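Local coordinates for putative branched-chain amino acid transport system substrate-binding protein (Rhodopseudomonas palustris, PDB 4F8J) that probably captures small carboxylic acids for an ABC-type uptake system and here holds 4'-hydroxycinnamic acid in the cleft between its two lobes, at residues L99-I104 / A114-I119; I141-S146 / E170-P175; F283-F288 / A328-Y333; A226-I231 / G276-S281. All coordinates share one frame; numbering follows the deposited sequence.

Contact 1. Residues L99-I104 / A114-I119; sequences LAPLPI and AMPQPI. With HC4 (4'-hydroxycinnamic acid), chain E.
Pro116 sets its ring against the backbone of Leu99 and Ala100, and its three side-chain carbons meet different things in turn. CB touches the phenol oxygen O4' of the bound 4'-hydroxycinnamic acid at 3.4 Å, and CB of Pro101. CG, the outermost atom, rests on the backbone, with the carbonyl O of Leu99 3.4 Å away and the carbonyl carbon of Ala100 close behind. CD, where the ring closes on its own nitrogen, lies 3.8 Å from the carbonyl carbon of Leu99. Pro101, the centre of an inverse gamma turn, was modelled in two conformers; in the one described, its CB is 3.7 Å from CD1 of Ile119, the two side chains crossing at about a right angle, and its CD sits 3.6 Å from C2' of the ligand ring. On the side away from the ligand, Leu99 CD2 runs alongside CG of the selenomethionine Met115 (4.0 Å), and Ile104 CD1 meets Ala114 CB (3.9 Å). These loops follow the neighbouring strands 96-98 and 112-114. Because the side chains that meet are hydrocarbon and the two prolines offer no N-H, close fit rather than polar bonding joins the two segments, giving the ligand's aromatic ring an apolar wall.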
# COMPACT_ATOMS: atom_id res chain seq x y z
N LEU A 99 0.25 -6.55 -1.84
CA LEU A 99 0.87 -5.26 -2.15
C LEU A 99 -0.17 -4.11 -2.14
O LEU A 99 0.18 -2.98 -2.44
CB LEU A 99 1.68 -5.35 -3.46
CG LEU A 99 2.76 -6.41 -3.53
CD1 LEU A 99 3.49 -6.37 -4.90
CD2 LEU A 99 3.79 -6.31 -2.36
N ALA A 100 -1.41 -4.44 -1.78
CA ALA A 100 -2.50 -3.49 -1.53
C ALA A 100 -3.16 -3.86 -0.21
O ALA A 100 -3.13 -5.03 0.20
CB ALA A 100 -3.50 -3.51 -2.66
N PRO A 101 -3.77 -2.90 0.53
CA PRO A 101 -4.21 -3.21 1.92
C PRO A 101 -5.65 -3.79 2.04
O PRO A 101 -6.56 -3.11 2.50
CB PRO A 101 -4.07 -1.85 2.64
CG PRO A 101 -4.36 -0.87 1.57
CD PRO A 101 -3.94 -1.47 0.23
N LEU A 102 -5.78 -5.09 1.79
CA LEU A 102 -7.06 -5.72 1.72
C LEU A 102 -7.56 -6.02 3.13
O LEU A 102 -6.76 -6.09 4.08
CB LEU A 102 -7.00 -7.00 0.90
CG LEU A 102 -6.37 -8.20 1.61
CD1 LEU A 102 -6.65 -9.50 0.85
CD2 LEU A 102 -4.89 -7.95 1.83
N PRO A 103 -8.87 -6.21 3.26
CA PRO A 103 -9.43 -6.74 4.50
C PRO A 103 -8.97 -8.18 4.67
O PRO A 103 -9.37 -9.06 3.89
CB PRO A 103 -10.95 -6.69 4.25
CG PRO A 103 -11.16 -5.92 3.01
CD PRO A 103 -9.91 -6.00 2.23
N ILE A 104 -8.13 -8.43 5.66
CA ILE A 104 -7.61 -9.81 5.85
C ILE A 104 -8.51 -10.42 6.92
O ILE A 104 -8.21 -10.37 8.11
CB ILE A 104 -6.07 -9.91 6.19
CG1 ILE A 104 -5.23 -9.31 5.08
CG2 ILE A 104 -5.65 -11.37 6.40
CD1 ILE A 104 -3.73 -9.20 5.37
N ALA A 114 0.16 -8.60 4.62
CA ALA A 114 0.13 -7.38 3.79
C ALA A 114 1.32 -6.47 4.07
O ALA A 114 1.69 -6.27 5.24
CB ALA A 114 -1.16 -6.62 4.04
N MSE A 115 1.88 -5.92 3.01
CA MSE A 115 2.91 -4.90 3.09
C MSE A 115 2.35 -3.50 3.38
O MSE A 115 2.90 -2.78 4.21
CB MSE A 115 3.77 -4.87 1.82
CG MSE A 115 4.62 -6.06 1.50
SE MSE A 115 5.99 -6.34 2.90
CE MSE A 115 5.09 -7.46 3.62
N PRO A 116 1.30 -3.07 2.68
CA PRO A 116 0.82 -1.69 2.96
C PRO A 116 0.37 -1.51 4.38
O PRO A 116 -0.14 -2.44 5.01
CB PRO A 116 -0.35 -1.52 1.99
CG PRO A 116 -0.03 -2.48 0.90
CD PRO A 116 0.51 -3.67 1.59
N GLN A 117 0.49 -0.29 4.89
CA GLN A 117 0.02 0.00 6.20
C GLN A 117 -1.48 -0.22 6.33
O GLN A 117 -2.25 0.12 5.42
CB GLN A 117 0.34 1.43 6.59
CG GLN A 117 1.83 1.76 6.66
CD GLN A 117 2.49 2.03 5.35
OE1 GLN A 117 1.86 2.04 4.29
NE2 GLN A 117 3.82 2.21 5.39
N PRO A 118 -1.92 -0.80 7.45
CA PRO A 118 -3.35 -0.99 7.65
C PRO A 118 -4.06 0.36 7.76
O PRO A 118 -3.50 1.34 8.27
CB PRO A 118 -3.43 -1.79 8.93
CG PRO A 118 -2.22 -1.46 9.67
CD PRO A 118 -1.16 -1.18 8.65
N ILE A 119 -5.28 0.38 7.25
CA ILE A 119 -6.05 1.62 7.24
C ILE A 119 -6.10 2.32 8.60
O ILE A 119 -5.82 3.52 8.67
CB ILE A 119 -7.44 1.41 6.56
CG1 ILE A 119 -7.31 1.49 5.05
CG2 ILE A 119 -8.45 2.47 7.03
CD1 ILE A 119 -6.37 0.50 4.43
C1 HC4 E . -6.67 0.58 -3.70
O1 HC4 E . -7.48 -0.35 -3.56
O2 HC4 E . -6.66 1.28 -4.75
C2 HC4 E . -5.65 0.92 -2.68
C3 HC4 E . -4.39 1.08 -3.09
C1' HC4 E . -3.23 1.26 -2.16
C2' HC4 E . -3.32 1.90 -0.91
C3' HC4 E . -2.22 1.96 -0.08
C4' HC4 E . -0.99 1.42 -0.42
C5' HC4 E . -0.90 0.79 -1.65
C6' HC4 E . -2.01 0.72 -2.48
O4' HC4 E . 0.12 1.48 0.38

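Contact 2. Residues I141-S146 / E170-P175; sequences IGYSDS and ERFARP. With HC4 (4'-hydroxycinnamic acid), chain E; SO4 (sulfate ion), chain I.
Tyr143 and Arg174 lie one over the other: CG of Arg174 stands above the centre of one face of the phenol ring, a CH-pi contact 3.7 Å from the ring centroid, while CE2 of Tyr143 lies over one face of the guanidinium. The Tyr143 edge is turned toward the face of Phe172 in an offset edge-to-face pair, centroids 5.5 Å apart and planes at 64°. This happens where the parallel strands of a beta-alpha-beta unit end, strands 137-143 and 165-172 being linked through helix 146-161. Gly142 N to Glu170 O, Phe172 N to Gly142 O and Ser144 N to Phe172 O join the backbones.

Arg174 runs extended from CG to NE (chi2 167°), which carries its guanidinium across the tyrosine ring to the CE2 rim, within reach of the ligand. There one edge grips a single oxygen side-on, NE to Asp145 OD2 at 2.7 Å and NH1 to the same OD2 at 3.0 Å, while NH1 reaches O1 of 4'-hydroxycinnamic acid at 2.8 Å and NH2 reaches O2 at 2.9 Å. A leucine in its place would probably leave both the ligand's acid group and Asp145 without their positive mate. Arg171, salt-bridged to Asp149 and Glu169, sends NH1 to the carbonyl O of Tyr143 at 2.9 Å, in the carbonyl plane.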
# COMPACT_ATOMS: atom_id res chain seq x y z
N ILE A 141 -15.17 11.64 0.61
CA ILE A 141 -15.37 11.19 -0.77
C ILE A 141 -14.36 10.08 -1.06
O ILE A 141 -13.15 10.26 -0.89
CB ILE A 141 -15.25 12.35 -1.80
CG1 ILE A 141 -15.52 11.80 -3.19
CG2 ILE A 141 -13.89 13.07 -1.70
CD1 ILE A 141 -15.74 12.90 -4.22
N GLY A 142 -14.87 8.92 -1.44
CA GLY A 142 -14.03 7.76 -1.70
C GLY A 142 -14.66 6.74 -2.61
O GLY A 142 -15.81 6.91 -3.05
N TYR A 143 -13.92 5.68 -2.92
CA TYR A 143 -14.44 4.67 -3.85
C TYR A 143 -15.68 4.00 -3.31
O TYR A 143 -15.81 3.78 -2.10
CB TYR A 143 -13.43 3.57 -4.11
CG TYR A 143 -12.13 3.99 -4.74
CD1 TYR A 143 -12.09 4.96 -5.74
CD2 TYR A 143 -10.97 3.32 -4.45
CE1 TYR A 143 -10.88 5.32 -6.35
CE2 TYR A 143 -9.76 3.67 -5.02
CZ TYR A 143 -9.71 4.64 -6.00
OH TYR A 143 -8.52 4.99 -6.61
N SER A 144 -16.56 3.60 -4.24
CA SER A 144 -17.69 2.75 -3.94
C SER A 144 -17.29 1.26 -4.00
O SER A 144 -17.90 0.44 -4.70
CB SER A 144 -18.82 3.03 -4.94
OG SER A 144 -18.31 3.01 -6.26
N ASP A 145 -16.24 0.89 -3.27
CA ASP A 145 -15.84 -0.51 -3.19
C ASP A 145 -15.15 -0.74 -1.85
O ASP A 145 -15.17 0.15 -0.99
CB ASP A 145 -14.94 -0.87 -4.39
CG ASP A 145 -13.53 -0.29 -4.32
OD1 ASP A 145 -13.13 0.35 -3.33
OD2 ASP A 145 -12.81 -0.49 -5.31
N SER A 146 -14.56 -1.91 -1.67
CA SER A 146 -13.99 -2.31 -0.38
C SER A 146 -12.96 -1.36 0.22
O SER A 146 -13.02 -1.08 1.41
CB SER A 146 -13.37 -3.70 -0.48
OG SER A 146 -13.04 -4.17 0.81
N GLU A 170 -19.80 10.91 0.25
CA GLU A 170 -20.03 10.73 -1.18
C GLU A 170 -19.09 9.64 -1.70
O GLU A 170 -17.96 9.46 -1.21
CB GLU A 170 -19.76 12.05 -1.91
CG GLU A 170 -20.72 13.18 -1.50
CD GLU A 170 -22.14 12.97 -2.02
OE1 GLU A 170 -22.27 12.42 -3.13
OE2 GLU A 170 -23.13 13.44 -1.37
N ARG A 171 -19.56 8.89 -2.70
CA ARG A 171 -18.73 7.86 -3.34
C ARG A 171 -18.59 8.08 -4.85
O ARG A 171 -19.40 8.78 -5.46
CB ARG A 171 -19.30 6.46 -3.04
CG ARG A 171 -19.41 6.09 -1.56
CD ARG A 171 -18.13 6.13 -0.72
NE ARG A 171 -18.46 5.57 0.59
CZ ARG A 171 -18.21 4.32 1.00
NH1 ARG A 171 -17.47 3.47 0.29
NH2 ARG A 171 -18.65 3.92 2.19
N PHE A 172 -17.55 7.48 -5.42
CA PHE A 172 -17.33 7.46 -6.88
C PHE A 172 -16.65 6.17 -7.24
O PHE A 172 -16.14 5.47 -6.38
CB PHE A 172 -16.56 8.68 -7.40
CG PHE A 172 -15.11 8.76 -7.02
CD1 PHE A 172 -14.72 9.16 -5.75
CD2 PHE A 172 -14.11 8.48 -7.97
CE1 PHE A 172 -13.39 9.29 -5.44
CE2 PHE A 172 -12.76 8.59 -7.64
CZ PHE A 172 -12.41 8.99 -6.36
N ALA A 173 -16.75 5.78 -8.50
CA ALA A 173 -16.11 4.57 -8.99
C ALA A 173 -14.76 4.89 -9.60
O ALA A 173 -14.54 5.97 -10.18
CB ALA A 173 -17.00 3.86 -10.01
N ARG A 174 -13.85 3.93 -9.47
CA ARG A 174 -12.47 4.08 -9.93
C ARG A 174 -12.36 4.68 -11.33
O ARG A 174 -11.55 5.59 -11.54
CB ARG A 174 -11.75 2.73 -9.88
CG ARG A 174 -11.41 2.30 -8.47
CD ARG A 174 -10.98 0.83 -8.42
NE ARG A 174 -10.88 0.40 -7.03
CZ ARG A 174 -9.77 0.44 -6.29
NH1 ARG A 174 -9.84 0.09 -5.03
NH2 ARG A 174 -8.63 0.89 -6.81
N PRO A 175 -13.14 4.17 -12.29
CA PRO A 175 -13.00 4.70 -13.67
C PRO A 175 -13.61 6.09 -13.91
O PRO A 175 -13.41 6.68 -15.00
CB PRO A 175 -13.72 3.64 -14.53
CG PRO A 175 -14.06 2.49 -13.63
CD PRO A 175 -14.14 3.08 -12.24
C1 HC4 E . -6.67 0.58 -3.70
O1 HC4 E . -7.48 -0.35 -3.56
O2 HC4 E . -6.66 1.28 -4.75
C2 HC4 E . -5.65 0.92 -2.68
C3 HC4 E . -4.39 1.08 -3.09
C1' HC4 E . -3.23 1.26 -2.16
C2' HC4 E . -3.32 1.90 -0.91
C3' HC4 E . -2.22 1.96 -0.08
C4' HC4 E . -0.99 1.42 -0.42
C5' HC4 E . -0.90 0.79 -1.65
C6' HC4 E . -2.01 0.72 -2.48
O4' HC4 E . 0.12 1.48 0.38
S SO4 I . -14.37 -7.99 0.62
O1 SO4 I . -14.66 -9.27 -0.07
O2 SO4 I . -13.81 -8.26 1.97
O3 SO4 I . -13.41 -7.20 -0.19
O4 SO4 I . -15.63 -7.22 0.77

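Contact 3. Residues F283-F288 / A328-Y333; sequences FAAHSF and ASQGVY. With HC4 (4'-hydroxycinnamic acid), chain E.
Ala285 and His286 meet Ser329 and Gln330 in a small, fully buried contact between the first turns of helix 282-302 and the turn of a beta hairpin, whose short strands are 326-327 and 332-333. The fold is that of a periplasmic binding protein, and these N-terminal turns of the helix bring Phe283 and His286 to the ligand bound in the cleft. Ala285 is the flat spot on which the turn settles: its CB lies 3.3 Å from Ser329 OG and 3.5 Å from Gln330 CG. The turn is held from the helix by Asp289, whose carboxylate takes the Ser329 hydroxyl on one oxygen and the backbone N of Gln330 on the other.

Gln330 bends at chi2 (-77°), which folds its amide back over Ala285 and beside the imidazole. Ring and amide planes are 35° apart, with NE2 of Gln330 3.6 Å from CE1 of His286. The amide finds its stronger polar partner elsewhere, OE1 accepting from Val248 N.

Both ring nitrogens of His286 are engaged. NE2 shares a short hydrogen bond of 2.6 Å with O4' of 4'-hydroxycinnamic acid, and Phe283, one turn earlier, brings its ring edge to the ligand, CE1 lying 3.9 Å from C5'. With a phenylalanine at position His286, the ligand's phenol would probably lose this partner, and the water at ND1 one of its holds. That water lies at the ring's edge and in its plane, 2.9 Å from ND1 of His286, and donates a hydrogen bond to Tyr333 OH.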
# COMPACT_ATOMS: atom_id res chain seq x y z
N PHE A 283 4.60 2.85 -3.57
CA PHE A 283 4.27 1.57 -4.23
C PHE A 283 5.51 0.72 -4.51
O PHE A 283 5.56 -0.48 -4.20
CB PHE A 283 3.44 1.88 -5.49
CG PHE A 283 2.37 2.92 -5.23
CD1 PHE A 283 1.42 2.70 -4.23
CD2 PHE A 283 2.40 4.14 -5.88
CE1 PHE A 283 0.45 3.67 -3.94
CE2 PHE A 283 1.44 5.10 -5.58
CZ PHE A 283 0.49 4.85 -4.61
N ALA A 284 6.55 1.34 -5.06
CA ALA A 284 7.81 0.66 -5.30
C ALA A 284 8.27 -0.00 -4.01
O ALA A 284 8.82 -1.07 -4.01
CB ALA A 284 8.88 1.64 -5.77
N ALA A 285 8.07 0.70 -2.89
CA ALA A 285 8.54 0.23 -1.61
C ALA A 285 7.86 -1.09 -1.22
O ALA A 285 8.46 -1.88 -0.48
CB ALA A 285 8.35 1.31 -0.55
N HIS A 286 6.60 -1.32 -1.60
CA HIS A 286 5.92 -2.55 -1.17
C HIS A 286 6.53 -3.80 -1.77
O HIS A 286 6.72 -4.80 -1.07
CB HIS A 286 4.44 -2.53 -1.41
CG HIS A 286 3.72 -1.41 -0.70
ND1 HIS A 286 4.04 -0.99 0.56
CD2 HIS A 286 2.66 -0.59 -1.13
CE1 HIS A 286 3.22 0.02 0.92
NE2 HIS A 286 2.37 0.26 -0.08
N SER A 287 6.86 -3.76 -3.07
CA SER A 287 7.50 -4.94 -3.66
C SER A 287 8.93 -5.08 -3.16
O SER A 287 9.37 -6.18 -2.85
CB SER A 287 7.39 -4.97 -5.19
OG SER A 287 8.04 -3.83 -5.68
N PHE A 288 9.65 -3.97 -2.98
CA PHE A 288 11.02 -4.00 -2.42
C PHE A 288 10.97 -4.61 -1.02
O PHE A 288 11.74 -5.51 -0.68
CB PHE A 288 11.57 -2.56 -2.37
CG PHE A 288 12.96 -2.44 -1.84
CD1 PHE A 288 14.09 -2.61 -2.67
CD2 PHE A 288 13.15 -2.14 -0.52
CE1 PHE A 288 15.36 -2.46 -2.15
CE2 PHE A 288 14.42 -1.99 -0.01
CZ PHE A 288 15.52 -2.16 -0.83
N ALA A 328 12.17 -2.92 7.13
CA ALA A 328 12.02 -2.64 5.71
C ALA A 328 11.83 -1.15 5.50
O ALA A 328 11.86 -0.37 6.46
CB ALA A 328 10.86 -3.45 5.13
N SER A 329 11.68 -0.72 4.25
CA SER A 329 11.63 0.71 3.98
C SER A 329 10.33 1.37 4.50
O SER A 329 10.32 2.57 4.83
CB SER A 329 11.84 1.00 2.49
OG SER A 329 10.70 0.64 1.73
N GLN A 330 9.25 0.58 4.61
CA GLN A 330 7.96 1.13 5.00
C GLN A 330 7.57 0.90 6.45
O GLN A 330 6.53 1.38 6.90
CB GLN A 330 6.85 0.60 4.09
CG GLN A 330 6.96 1.07 2.65
CD GLN A 330 6.51 2.50 2.45
OE1 GLN A 330 6.96 3.39 3.17
NE2 GLN A 330 5.59 2.71 1.51
N GLY A 331 8.37 0.14 7.18
CA GLY A 331 8.05 -0.13 8.56
C GLY A 331 8.85 -1.29 9.06
O GLY A 331 9.76 -1.75 8.37
N VAL A 332 8.53 -1.71 10.29
CA VAL A 332 9.19 -2.84 10.94
C VAL A 332 8.11 -3.85 11.24
O VAL A 332 7.21 -3.60 12.04
CB VAL A 332 9.97 -2.39 12.20
CG1 VAL A 332 10.62 -3.58 12.90
CG2 VAL A 332 11.03 -1.33 11.88
N TYR A 333 8.18 -4.98 10.55
CA TYR A 333 7.06 -5.94 10.54
C TYR A 333 7.21 -7.02 11.61
O TYR A 333 8.23 -7.68 11.68
CB TYR A 333 6.94 -6.62 9.17
CG TYR A 333 6.54 -5.68 8.07
CD1 TYR A 333 7.46 -4.89 7.43
CD2 TYR A 333 5.21 -5.59 7.66
CE1 TYR A 333 7.08 -4.02 6.41
CE2 TYR A 333 4.83 -4.72 6.62
CZ TYR A 333 5.77 -3.92 6.01
OH TYR A 333 5.39 -3.03 5.02
C1 HC4 E . -6.67 0.58 -3.70
O1 HC4 E . -7.48 -0.35 -3.56
O2 HC4 E . -6.66 1.28 -4.75
C2 HC4 E . -5.65 0.92 -2.68
C3 HC4 E . -4.39 1.08 -3.09
C1' HC4 E . -3.23 1.26 -2.16
C2' HC4 E . -3.32 1.90 -0.91
C3' HC4 E . -2.22 1.96 -0.08
C4' HC4 E . -0.99 1.42 -0.42
C5' HC4 E . -0.90 0.79 -1.65
C6' HC4 E . -2.01 0.72 -2.48
O4' HC4 E . 0.12 1.48 0.38
O HOH W 1 6.00 -2.14 2.35

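Contact 4. Residues A226-I231 / G276-S281; sequences ASMDFI and GPNSRS
Met228, a selenomethionine, reaches Asn278 because CG is swung opposite the backbone N (chi1 -159°) and the chain then bends at chi2 (61°). Its CB already lies 3.5 Å from the carbonyl O of Asn278; the torsions lay CG beside the same oxygen and bring the terminal CE to 4.2 Å from Asn278 CB. Ser227 and Ser281 both hold OG between their own N and carbonyl carbon (chi1 79° for Ser227), which points each hydroxyl away from the other serine. Ser227 CB and Ser281 CB are left in contact at 3.9 Å. The Ser281 hydroxyl instead caps the start of helix 282-302 at the N of Ala284.

Between these two touches, Met228 N and the carbonyl O of Arg280, 4.4 Å apart, do not bond directly. One water fills the step: it accepts from Met228 N at 2.8 Å and donates to Arg280 O at 2.7 Å, so both polar groups are satisfied.

The segment 276-281 keeps its shape by a type II turn from Gly276 to Ser279, with Pro277 and Asn278 at its centre. Ser279 OG reinforces the turn, donating to a lone pair of Gly276 O at 2.7 Å in the carbonyl plane. Arg280 is pinned by salt bridges to Glu272 and Glu252.

The contact thus joins the linker between helices 261-275 and 282-302 to the approach to helix 229-234. Strand 242-245 lies against Ala226 and Phe230, while strand 357-360 supplies Tyr358, whose hydroxyl bonds to Ser227 O.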
# COMPACT_ATOMS: atom_id res chain seq x y z
N ALA A 226 0.37 8.32 -2.35
CA ALA A 226 1.72 8.79 -2.03
C ALA A 226 2.74 8.48 -3.14
O ALA A 226 3.54 7.58 -3.04
CB ALA A 226 2.15 8.27 -0.65
N SER A 227 2.70 9.33 -4.17
CA SER A 227 3.72 9.35 -5.19
C SER A 227 3.74 10.76 -5.78
O SER A 227 2.80 11.50 -5.60
CB SER A 227 3.50 8.23 -6.21
OG SER A 227 2.51 8.49 -7.19
N MSE A 228 4.86 11.12 -6.39
CA MSE A 228 4.98 12.44 -7.03
C MSE A 228 3.92 12.65 -8.11
O MSE A 228 3.59 13.81 -8.46
CB MSE A 228 6.38 12.59 -7.63
CG MSE A 228 6.82 13.97 -7.87
SE MSE A 228 6.89 14.95 -6.21
CE MSE A 228 8.09 16.38 -6.75
N ASP A 229 3.40 11.55 -8.67
CA ASP A 229 2.33 11.56 -9.68
C ASP A 229 1.14 12.40 -9.22
O ASP A 229 0.49 13.06 -10.03
CB ASP A 229 1.89 10.11 -9.93
CG ASP A 229 0.75 9.96 -10.96
OD1 ASP A 229 0.94 10.36 -12.13
OD2 ASP A 229 -0.31 9.33 -10.61
N PHE A 230 0.84 12.34 -7.92
CA PHE A 230 -0.27 13.08 -7.36
C PHE A 230 -0.06 14.57 -7.60
O PHE A 230 -0.98 15.25 -7.97
CB PHE A 230 -0.40 12.80 -5.85
CG PHE A 230 -1.51 13.55 -5.18
CD1 PHE A 230 -2.81 13.08 -5.25
CD2 PHE A 230 -1.26 14.69 -4.43
CE1 PHE A 230 -3.82 13.74 -4.62
CE2 PHE A 230 -2.28 15.37 -3.79
CZ PHE A 230 -3.59 14.89 -3.90
N ILE A 231 1.18 15.06 -7.36
CA ILE A 231 1.50 16.49 -7.53
C ILE A 231 1.55 16.82 -9.04
O ILE A 231 1.09 17.89 -9.47
CB ILE A 231 2.86 16.84 -6.82
CG1 ILE A 231 2.76 16.54 -5.31
CG2 ILE A 231 3.26 18.31 -7.09
CD1 ILE A 231 4.01 16.95 -4.53
N GLY A 276 15.04 8.93 -12.06
CA GLY A 276 15.23 10.36 -11.84
C GLY A 276 14.86 10.85 -10.46
O GLY A 276 14.21 10.17 -9.67
N PRO A 277 15.32 12.06 -10.14
CA PRO A 277 14.98 12.56 -8.79
C PRO A 277 13.51 12.61 -8.43
O PRO A 277 12.64 12.91 -9.27
CB PRO A 277 15.58 13.97 -8.79
CG PRO A 277 16.65 13.92 -9.81
CD PRO A 277 16.13 13.01 -10.89
N ASN A 278 13.24 12.31 -7.16
CA ASN A 278 11.90 12.28 -6.60
C ASN A 278 10.90 11.37 -7.30
O ASN A 278 9.69 11.60 -7.24
CB ASN A 278 11.32 13.68 -6.47
CG ASN A 278 12.10 14.53 -5.52
OD1 ASN A 278 12.50 14.07 -4.45
ND2 ASN A 278 12.37 15.74 -5.92
N SER A 279 11.40 10.32 -7.93
CA SER A 279 10.54 9.26 -8.48
C SER A 279 10.25 8.18 -7.46
O SER A 279 9.53 7.25 -7.80
CB SER A 279 11.14 8.62 -9.75
OG SER A 279 12.44 8.07 -9.56
N ARG A 280 10.76 8.32 -6.22
CA ARG A 280 10.34 7.45 -5.13
C ARG A 280 8.84 7.34 -5.02
O ARG A 280 8.11 8.30 -5.37
CB ARG A 280 10.92 7.96 -3.81
CG ARG A 280 10.40 9.30 -3.36
CD ARG A 280 11.16 9.87 -2.17
NE ARG A 280 12.53 10.12 -2.53
CZ ARG A 280 13.45 10.59 -1.69
NH1 ARG A 280 13.11 10.84 -0.43
NH2 ARG A 280 14.69 10.77 -2.10
N SER A 281 8.36 6.20 -4.52
CA SER A 281 6.93 6.05 -4.30
C SER A 281 6.63 5.13 -3.15
O SER A 281 7.38 4.21 -2.84
CB SER A 281 6.21 5.53 -5.57
OG SER A 281 6.64 4.24 -5.91
O HOH W 2 6.56 9.15 -7.44

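Three of the four contacts touch the same ligand, from its two ends. Contact 2 grips the carboxylate from one lobe, whereas contacts 1 and 3 meet the phenol end from the other; contacts 2 and 3, centres about 26 Å apart, do not touch each other. Contacts 1 and 3, with centres about 12 Å apart, are joined directly, Tyr333 OH lying 2.6 Å from Met115 O in a probable hydrogen bond. Contact 4 does not touch the ligand, the side chain of Ala226 being about 7 Å from it, but meets contact 3 where Phe283 CE2 packs on Ser227 CB at 3.8 Å. Contacts 1 to 3 illustrate how a two-lobed binding protein divides recognition between its halves.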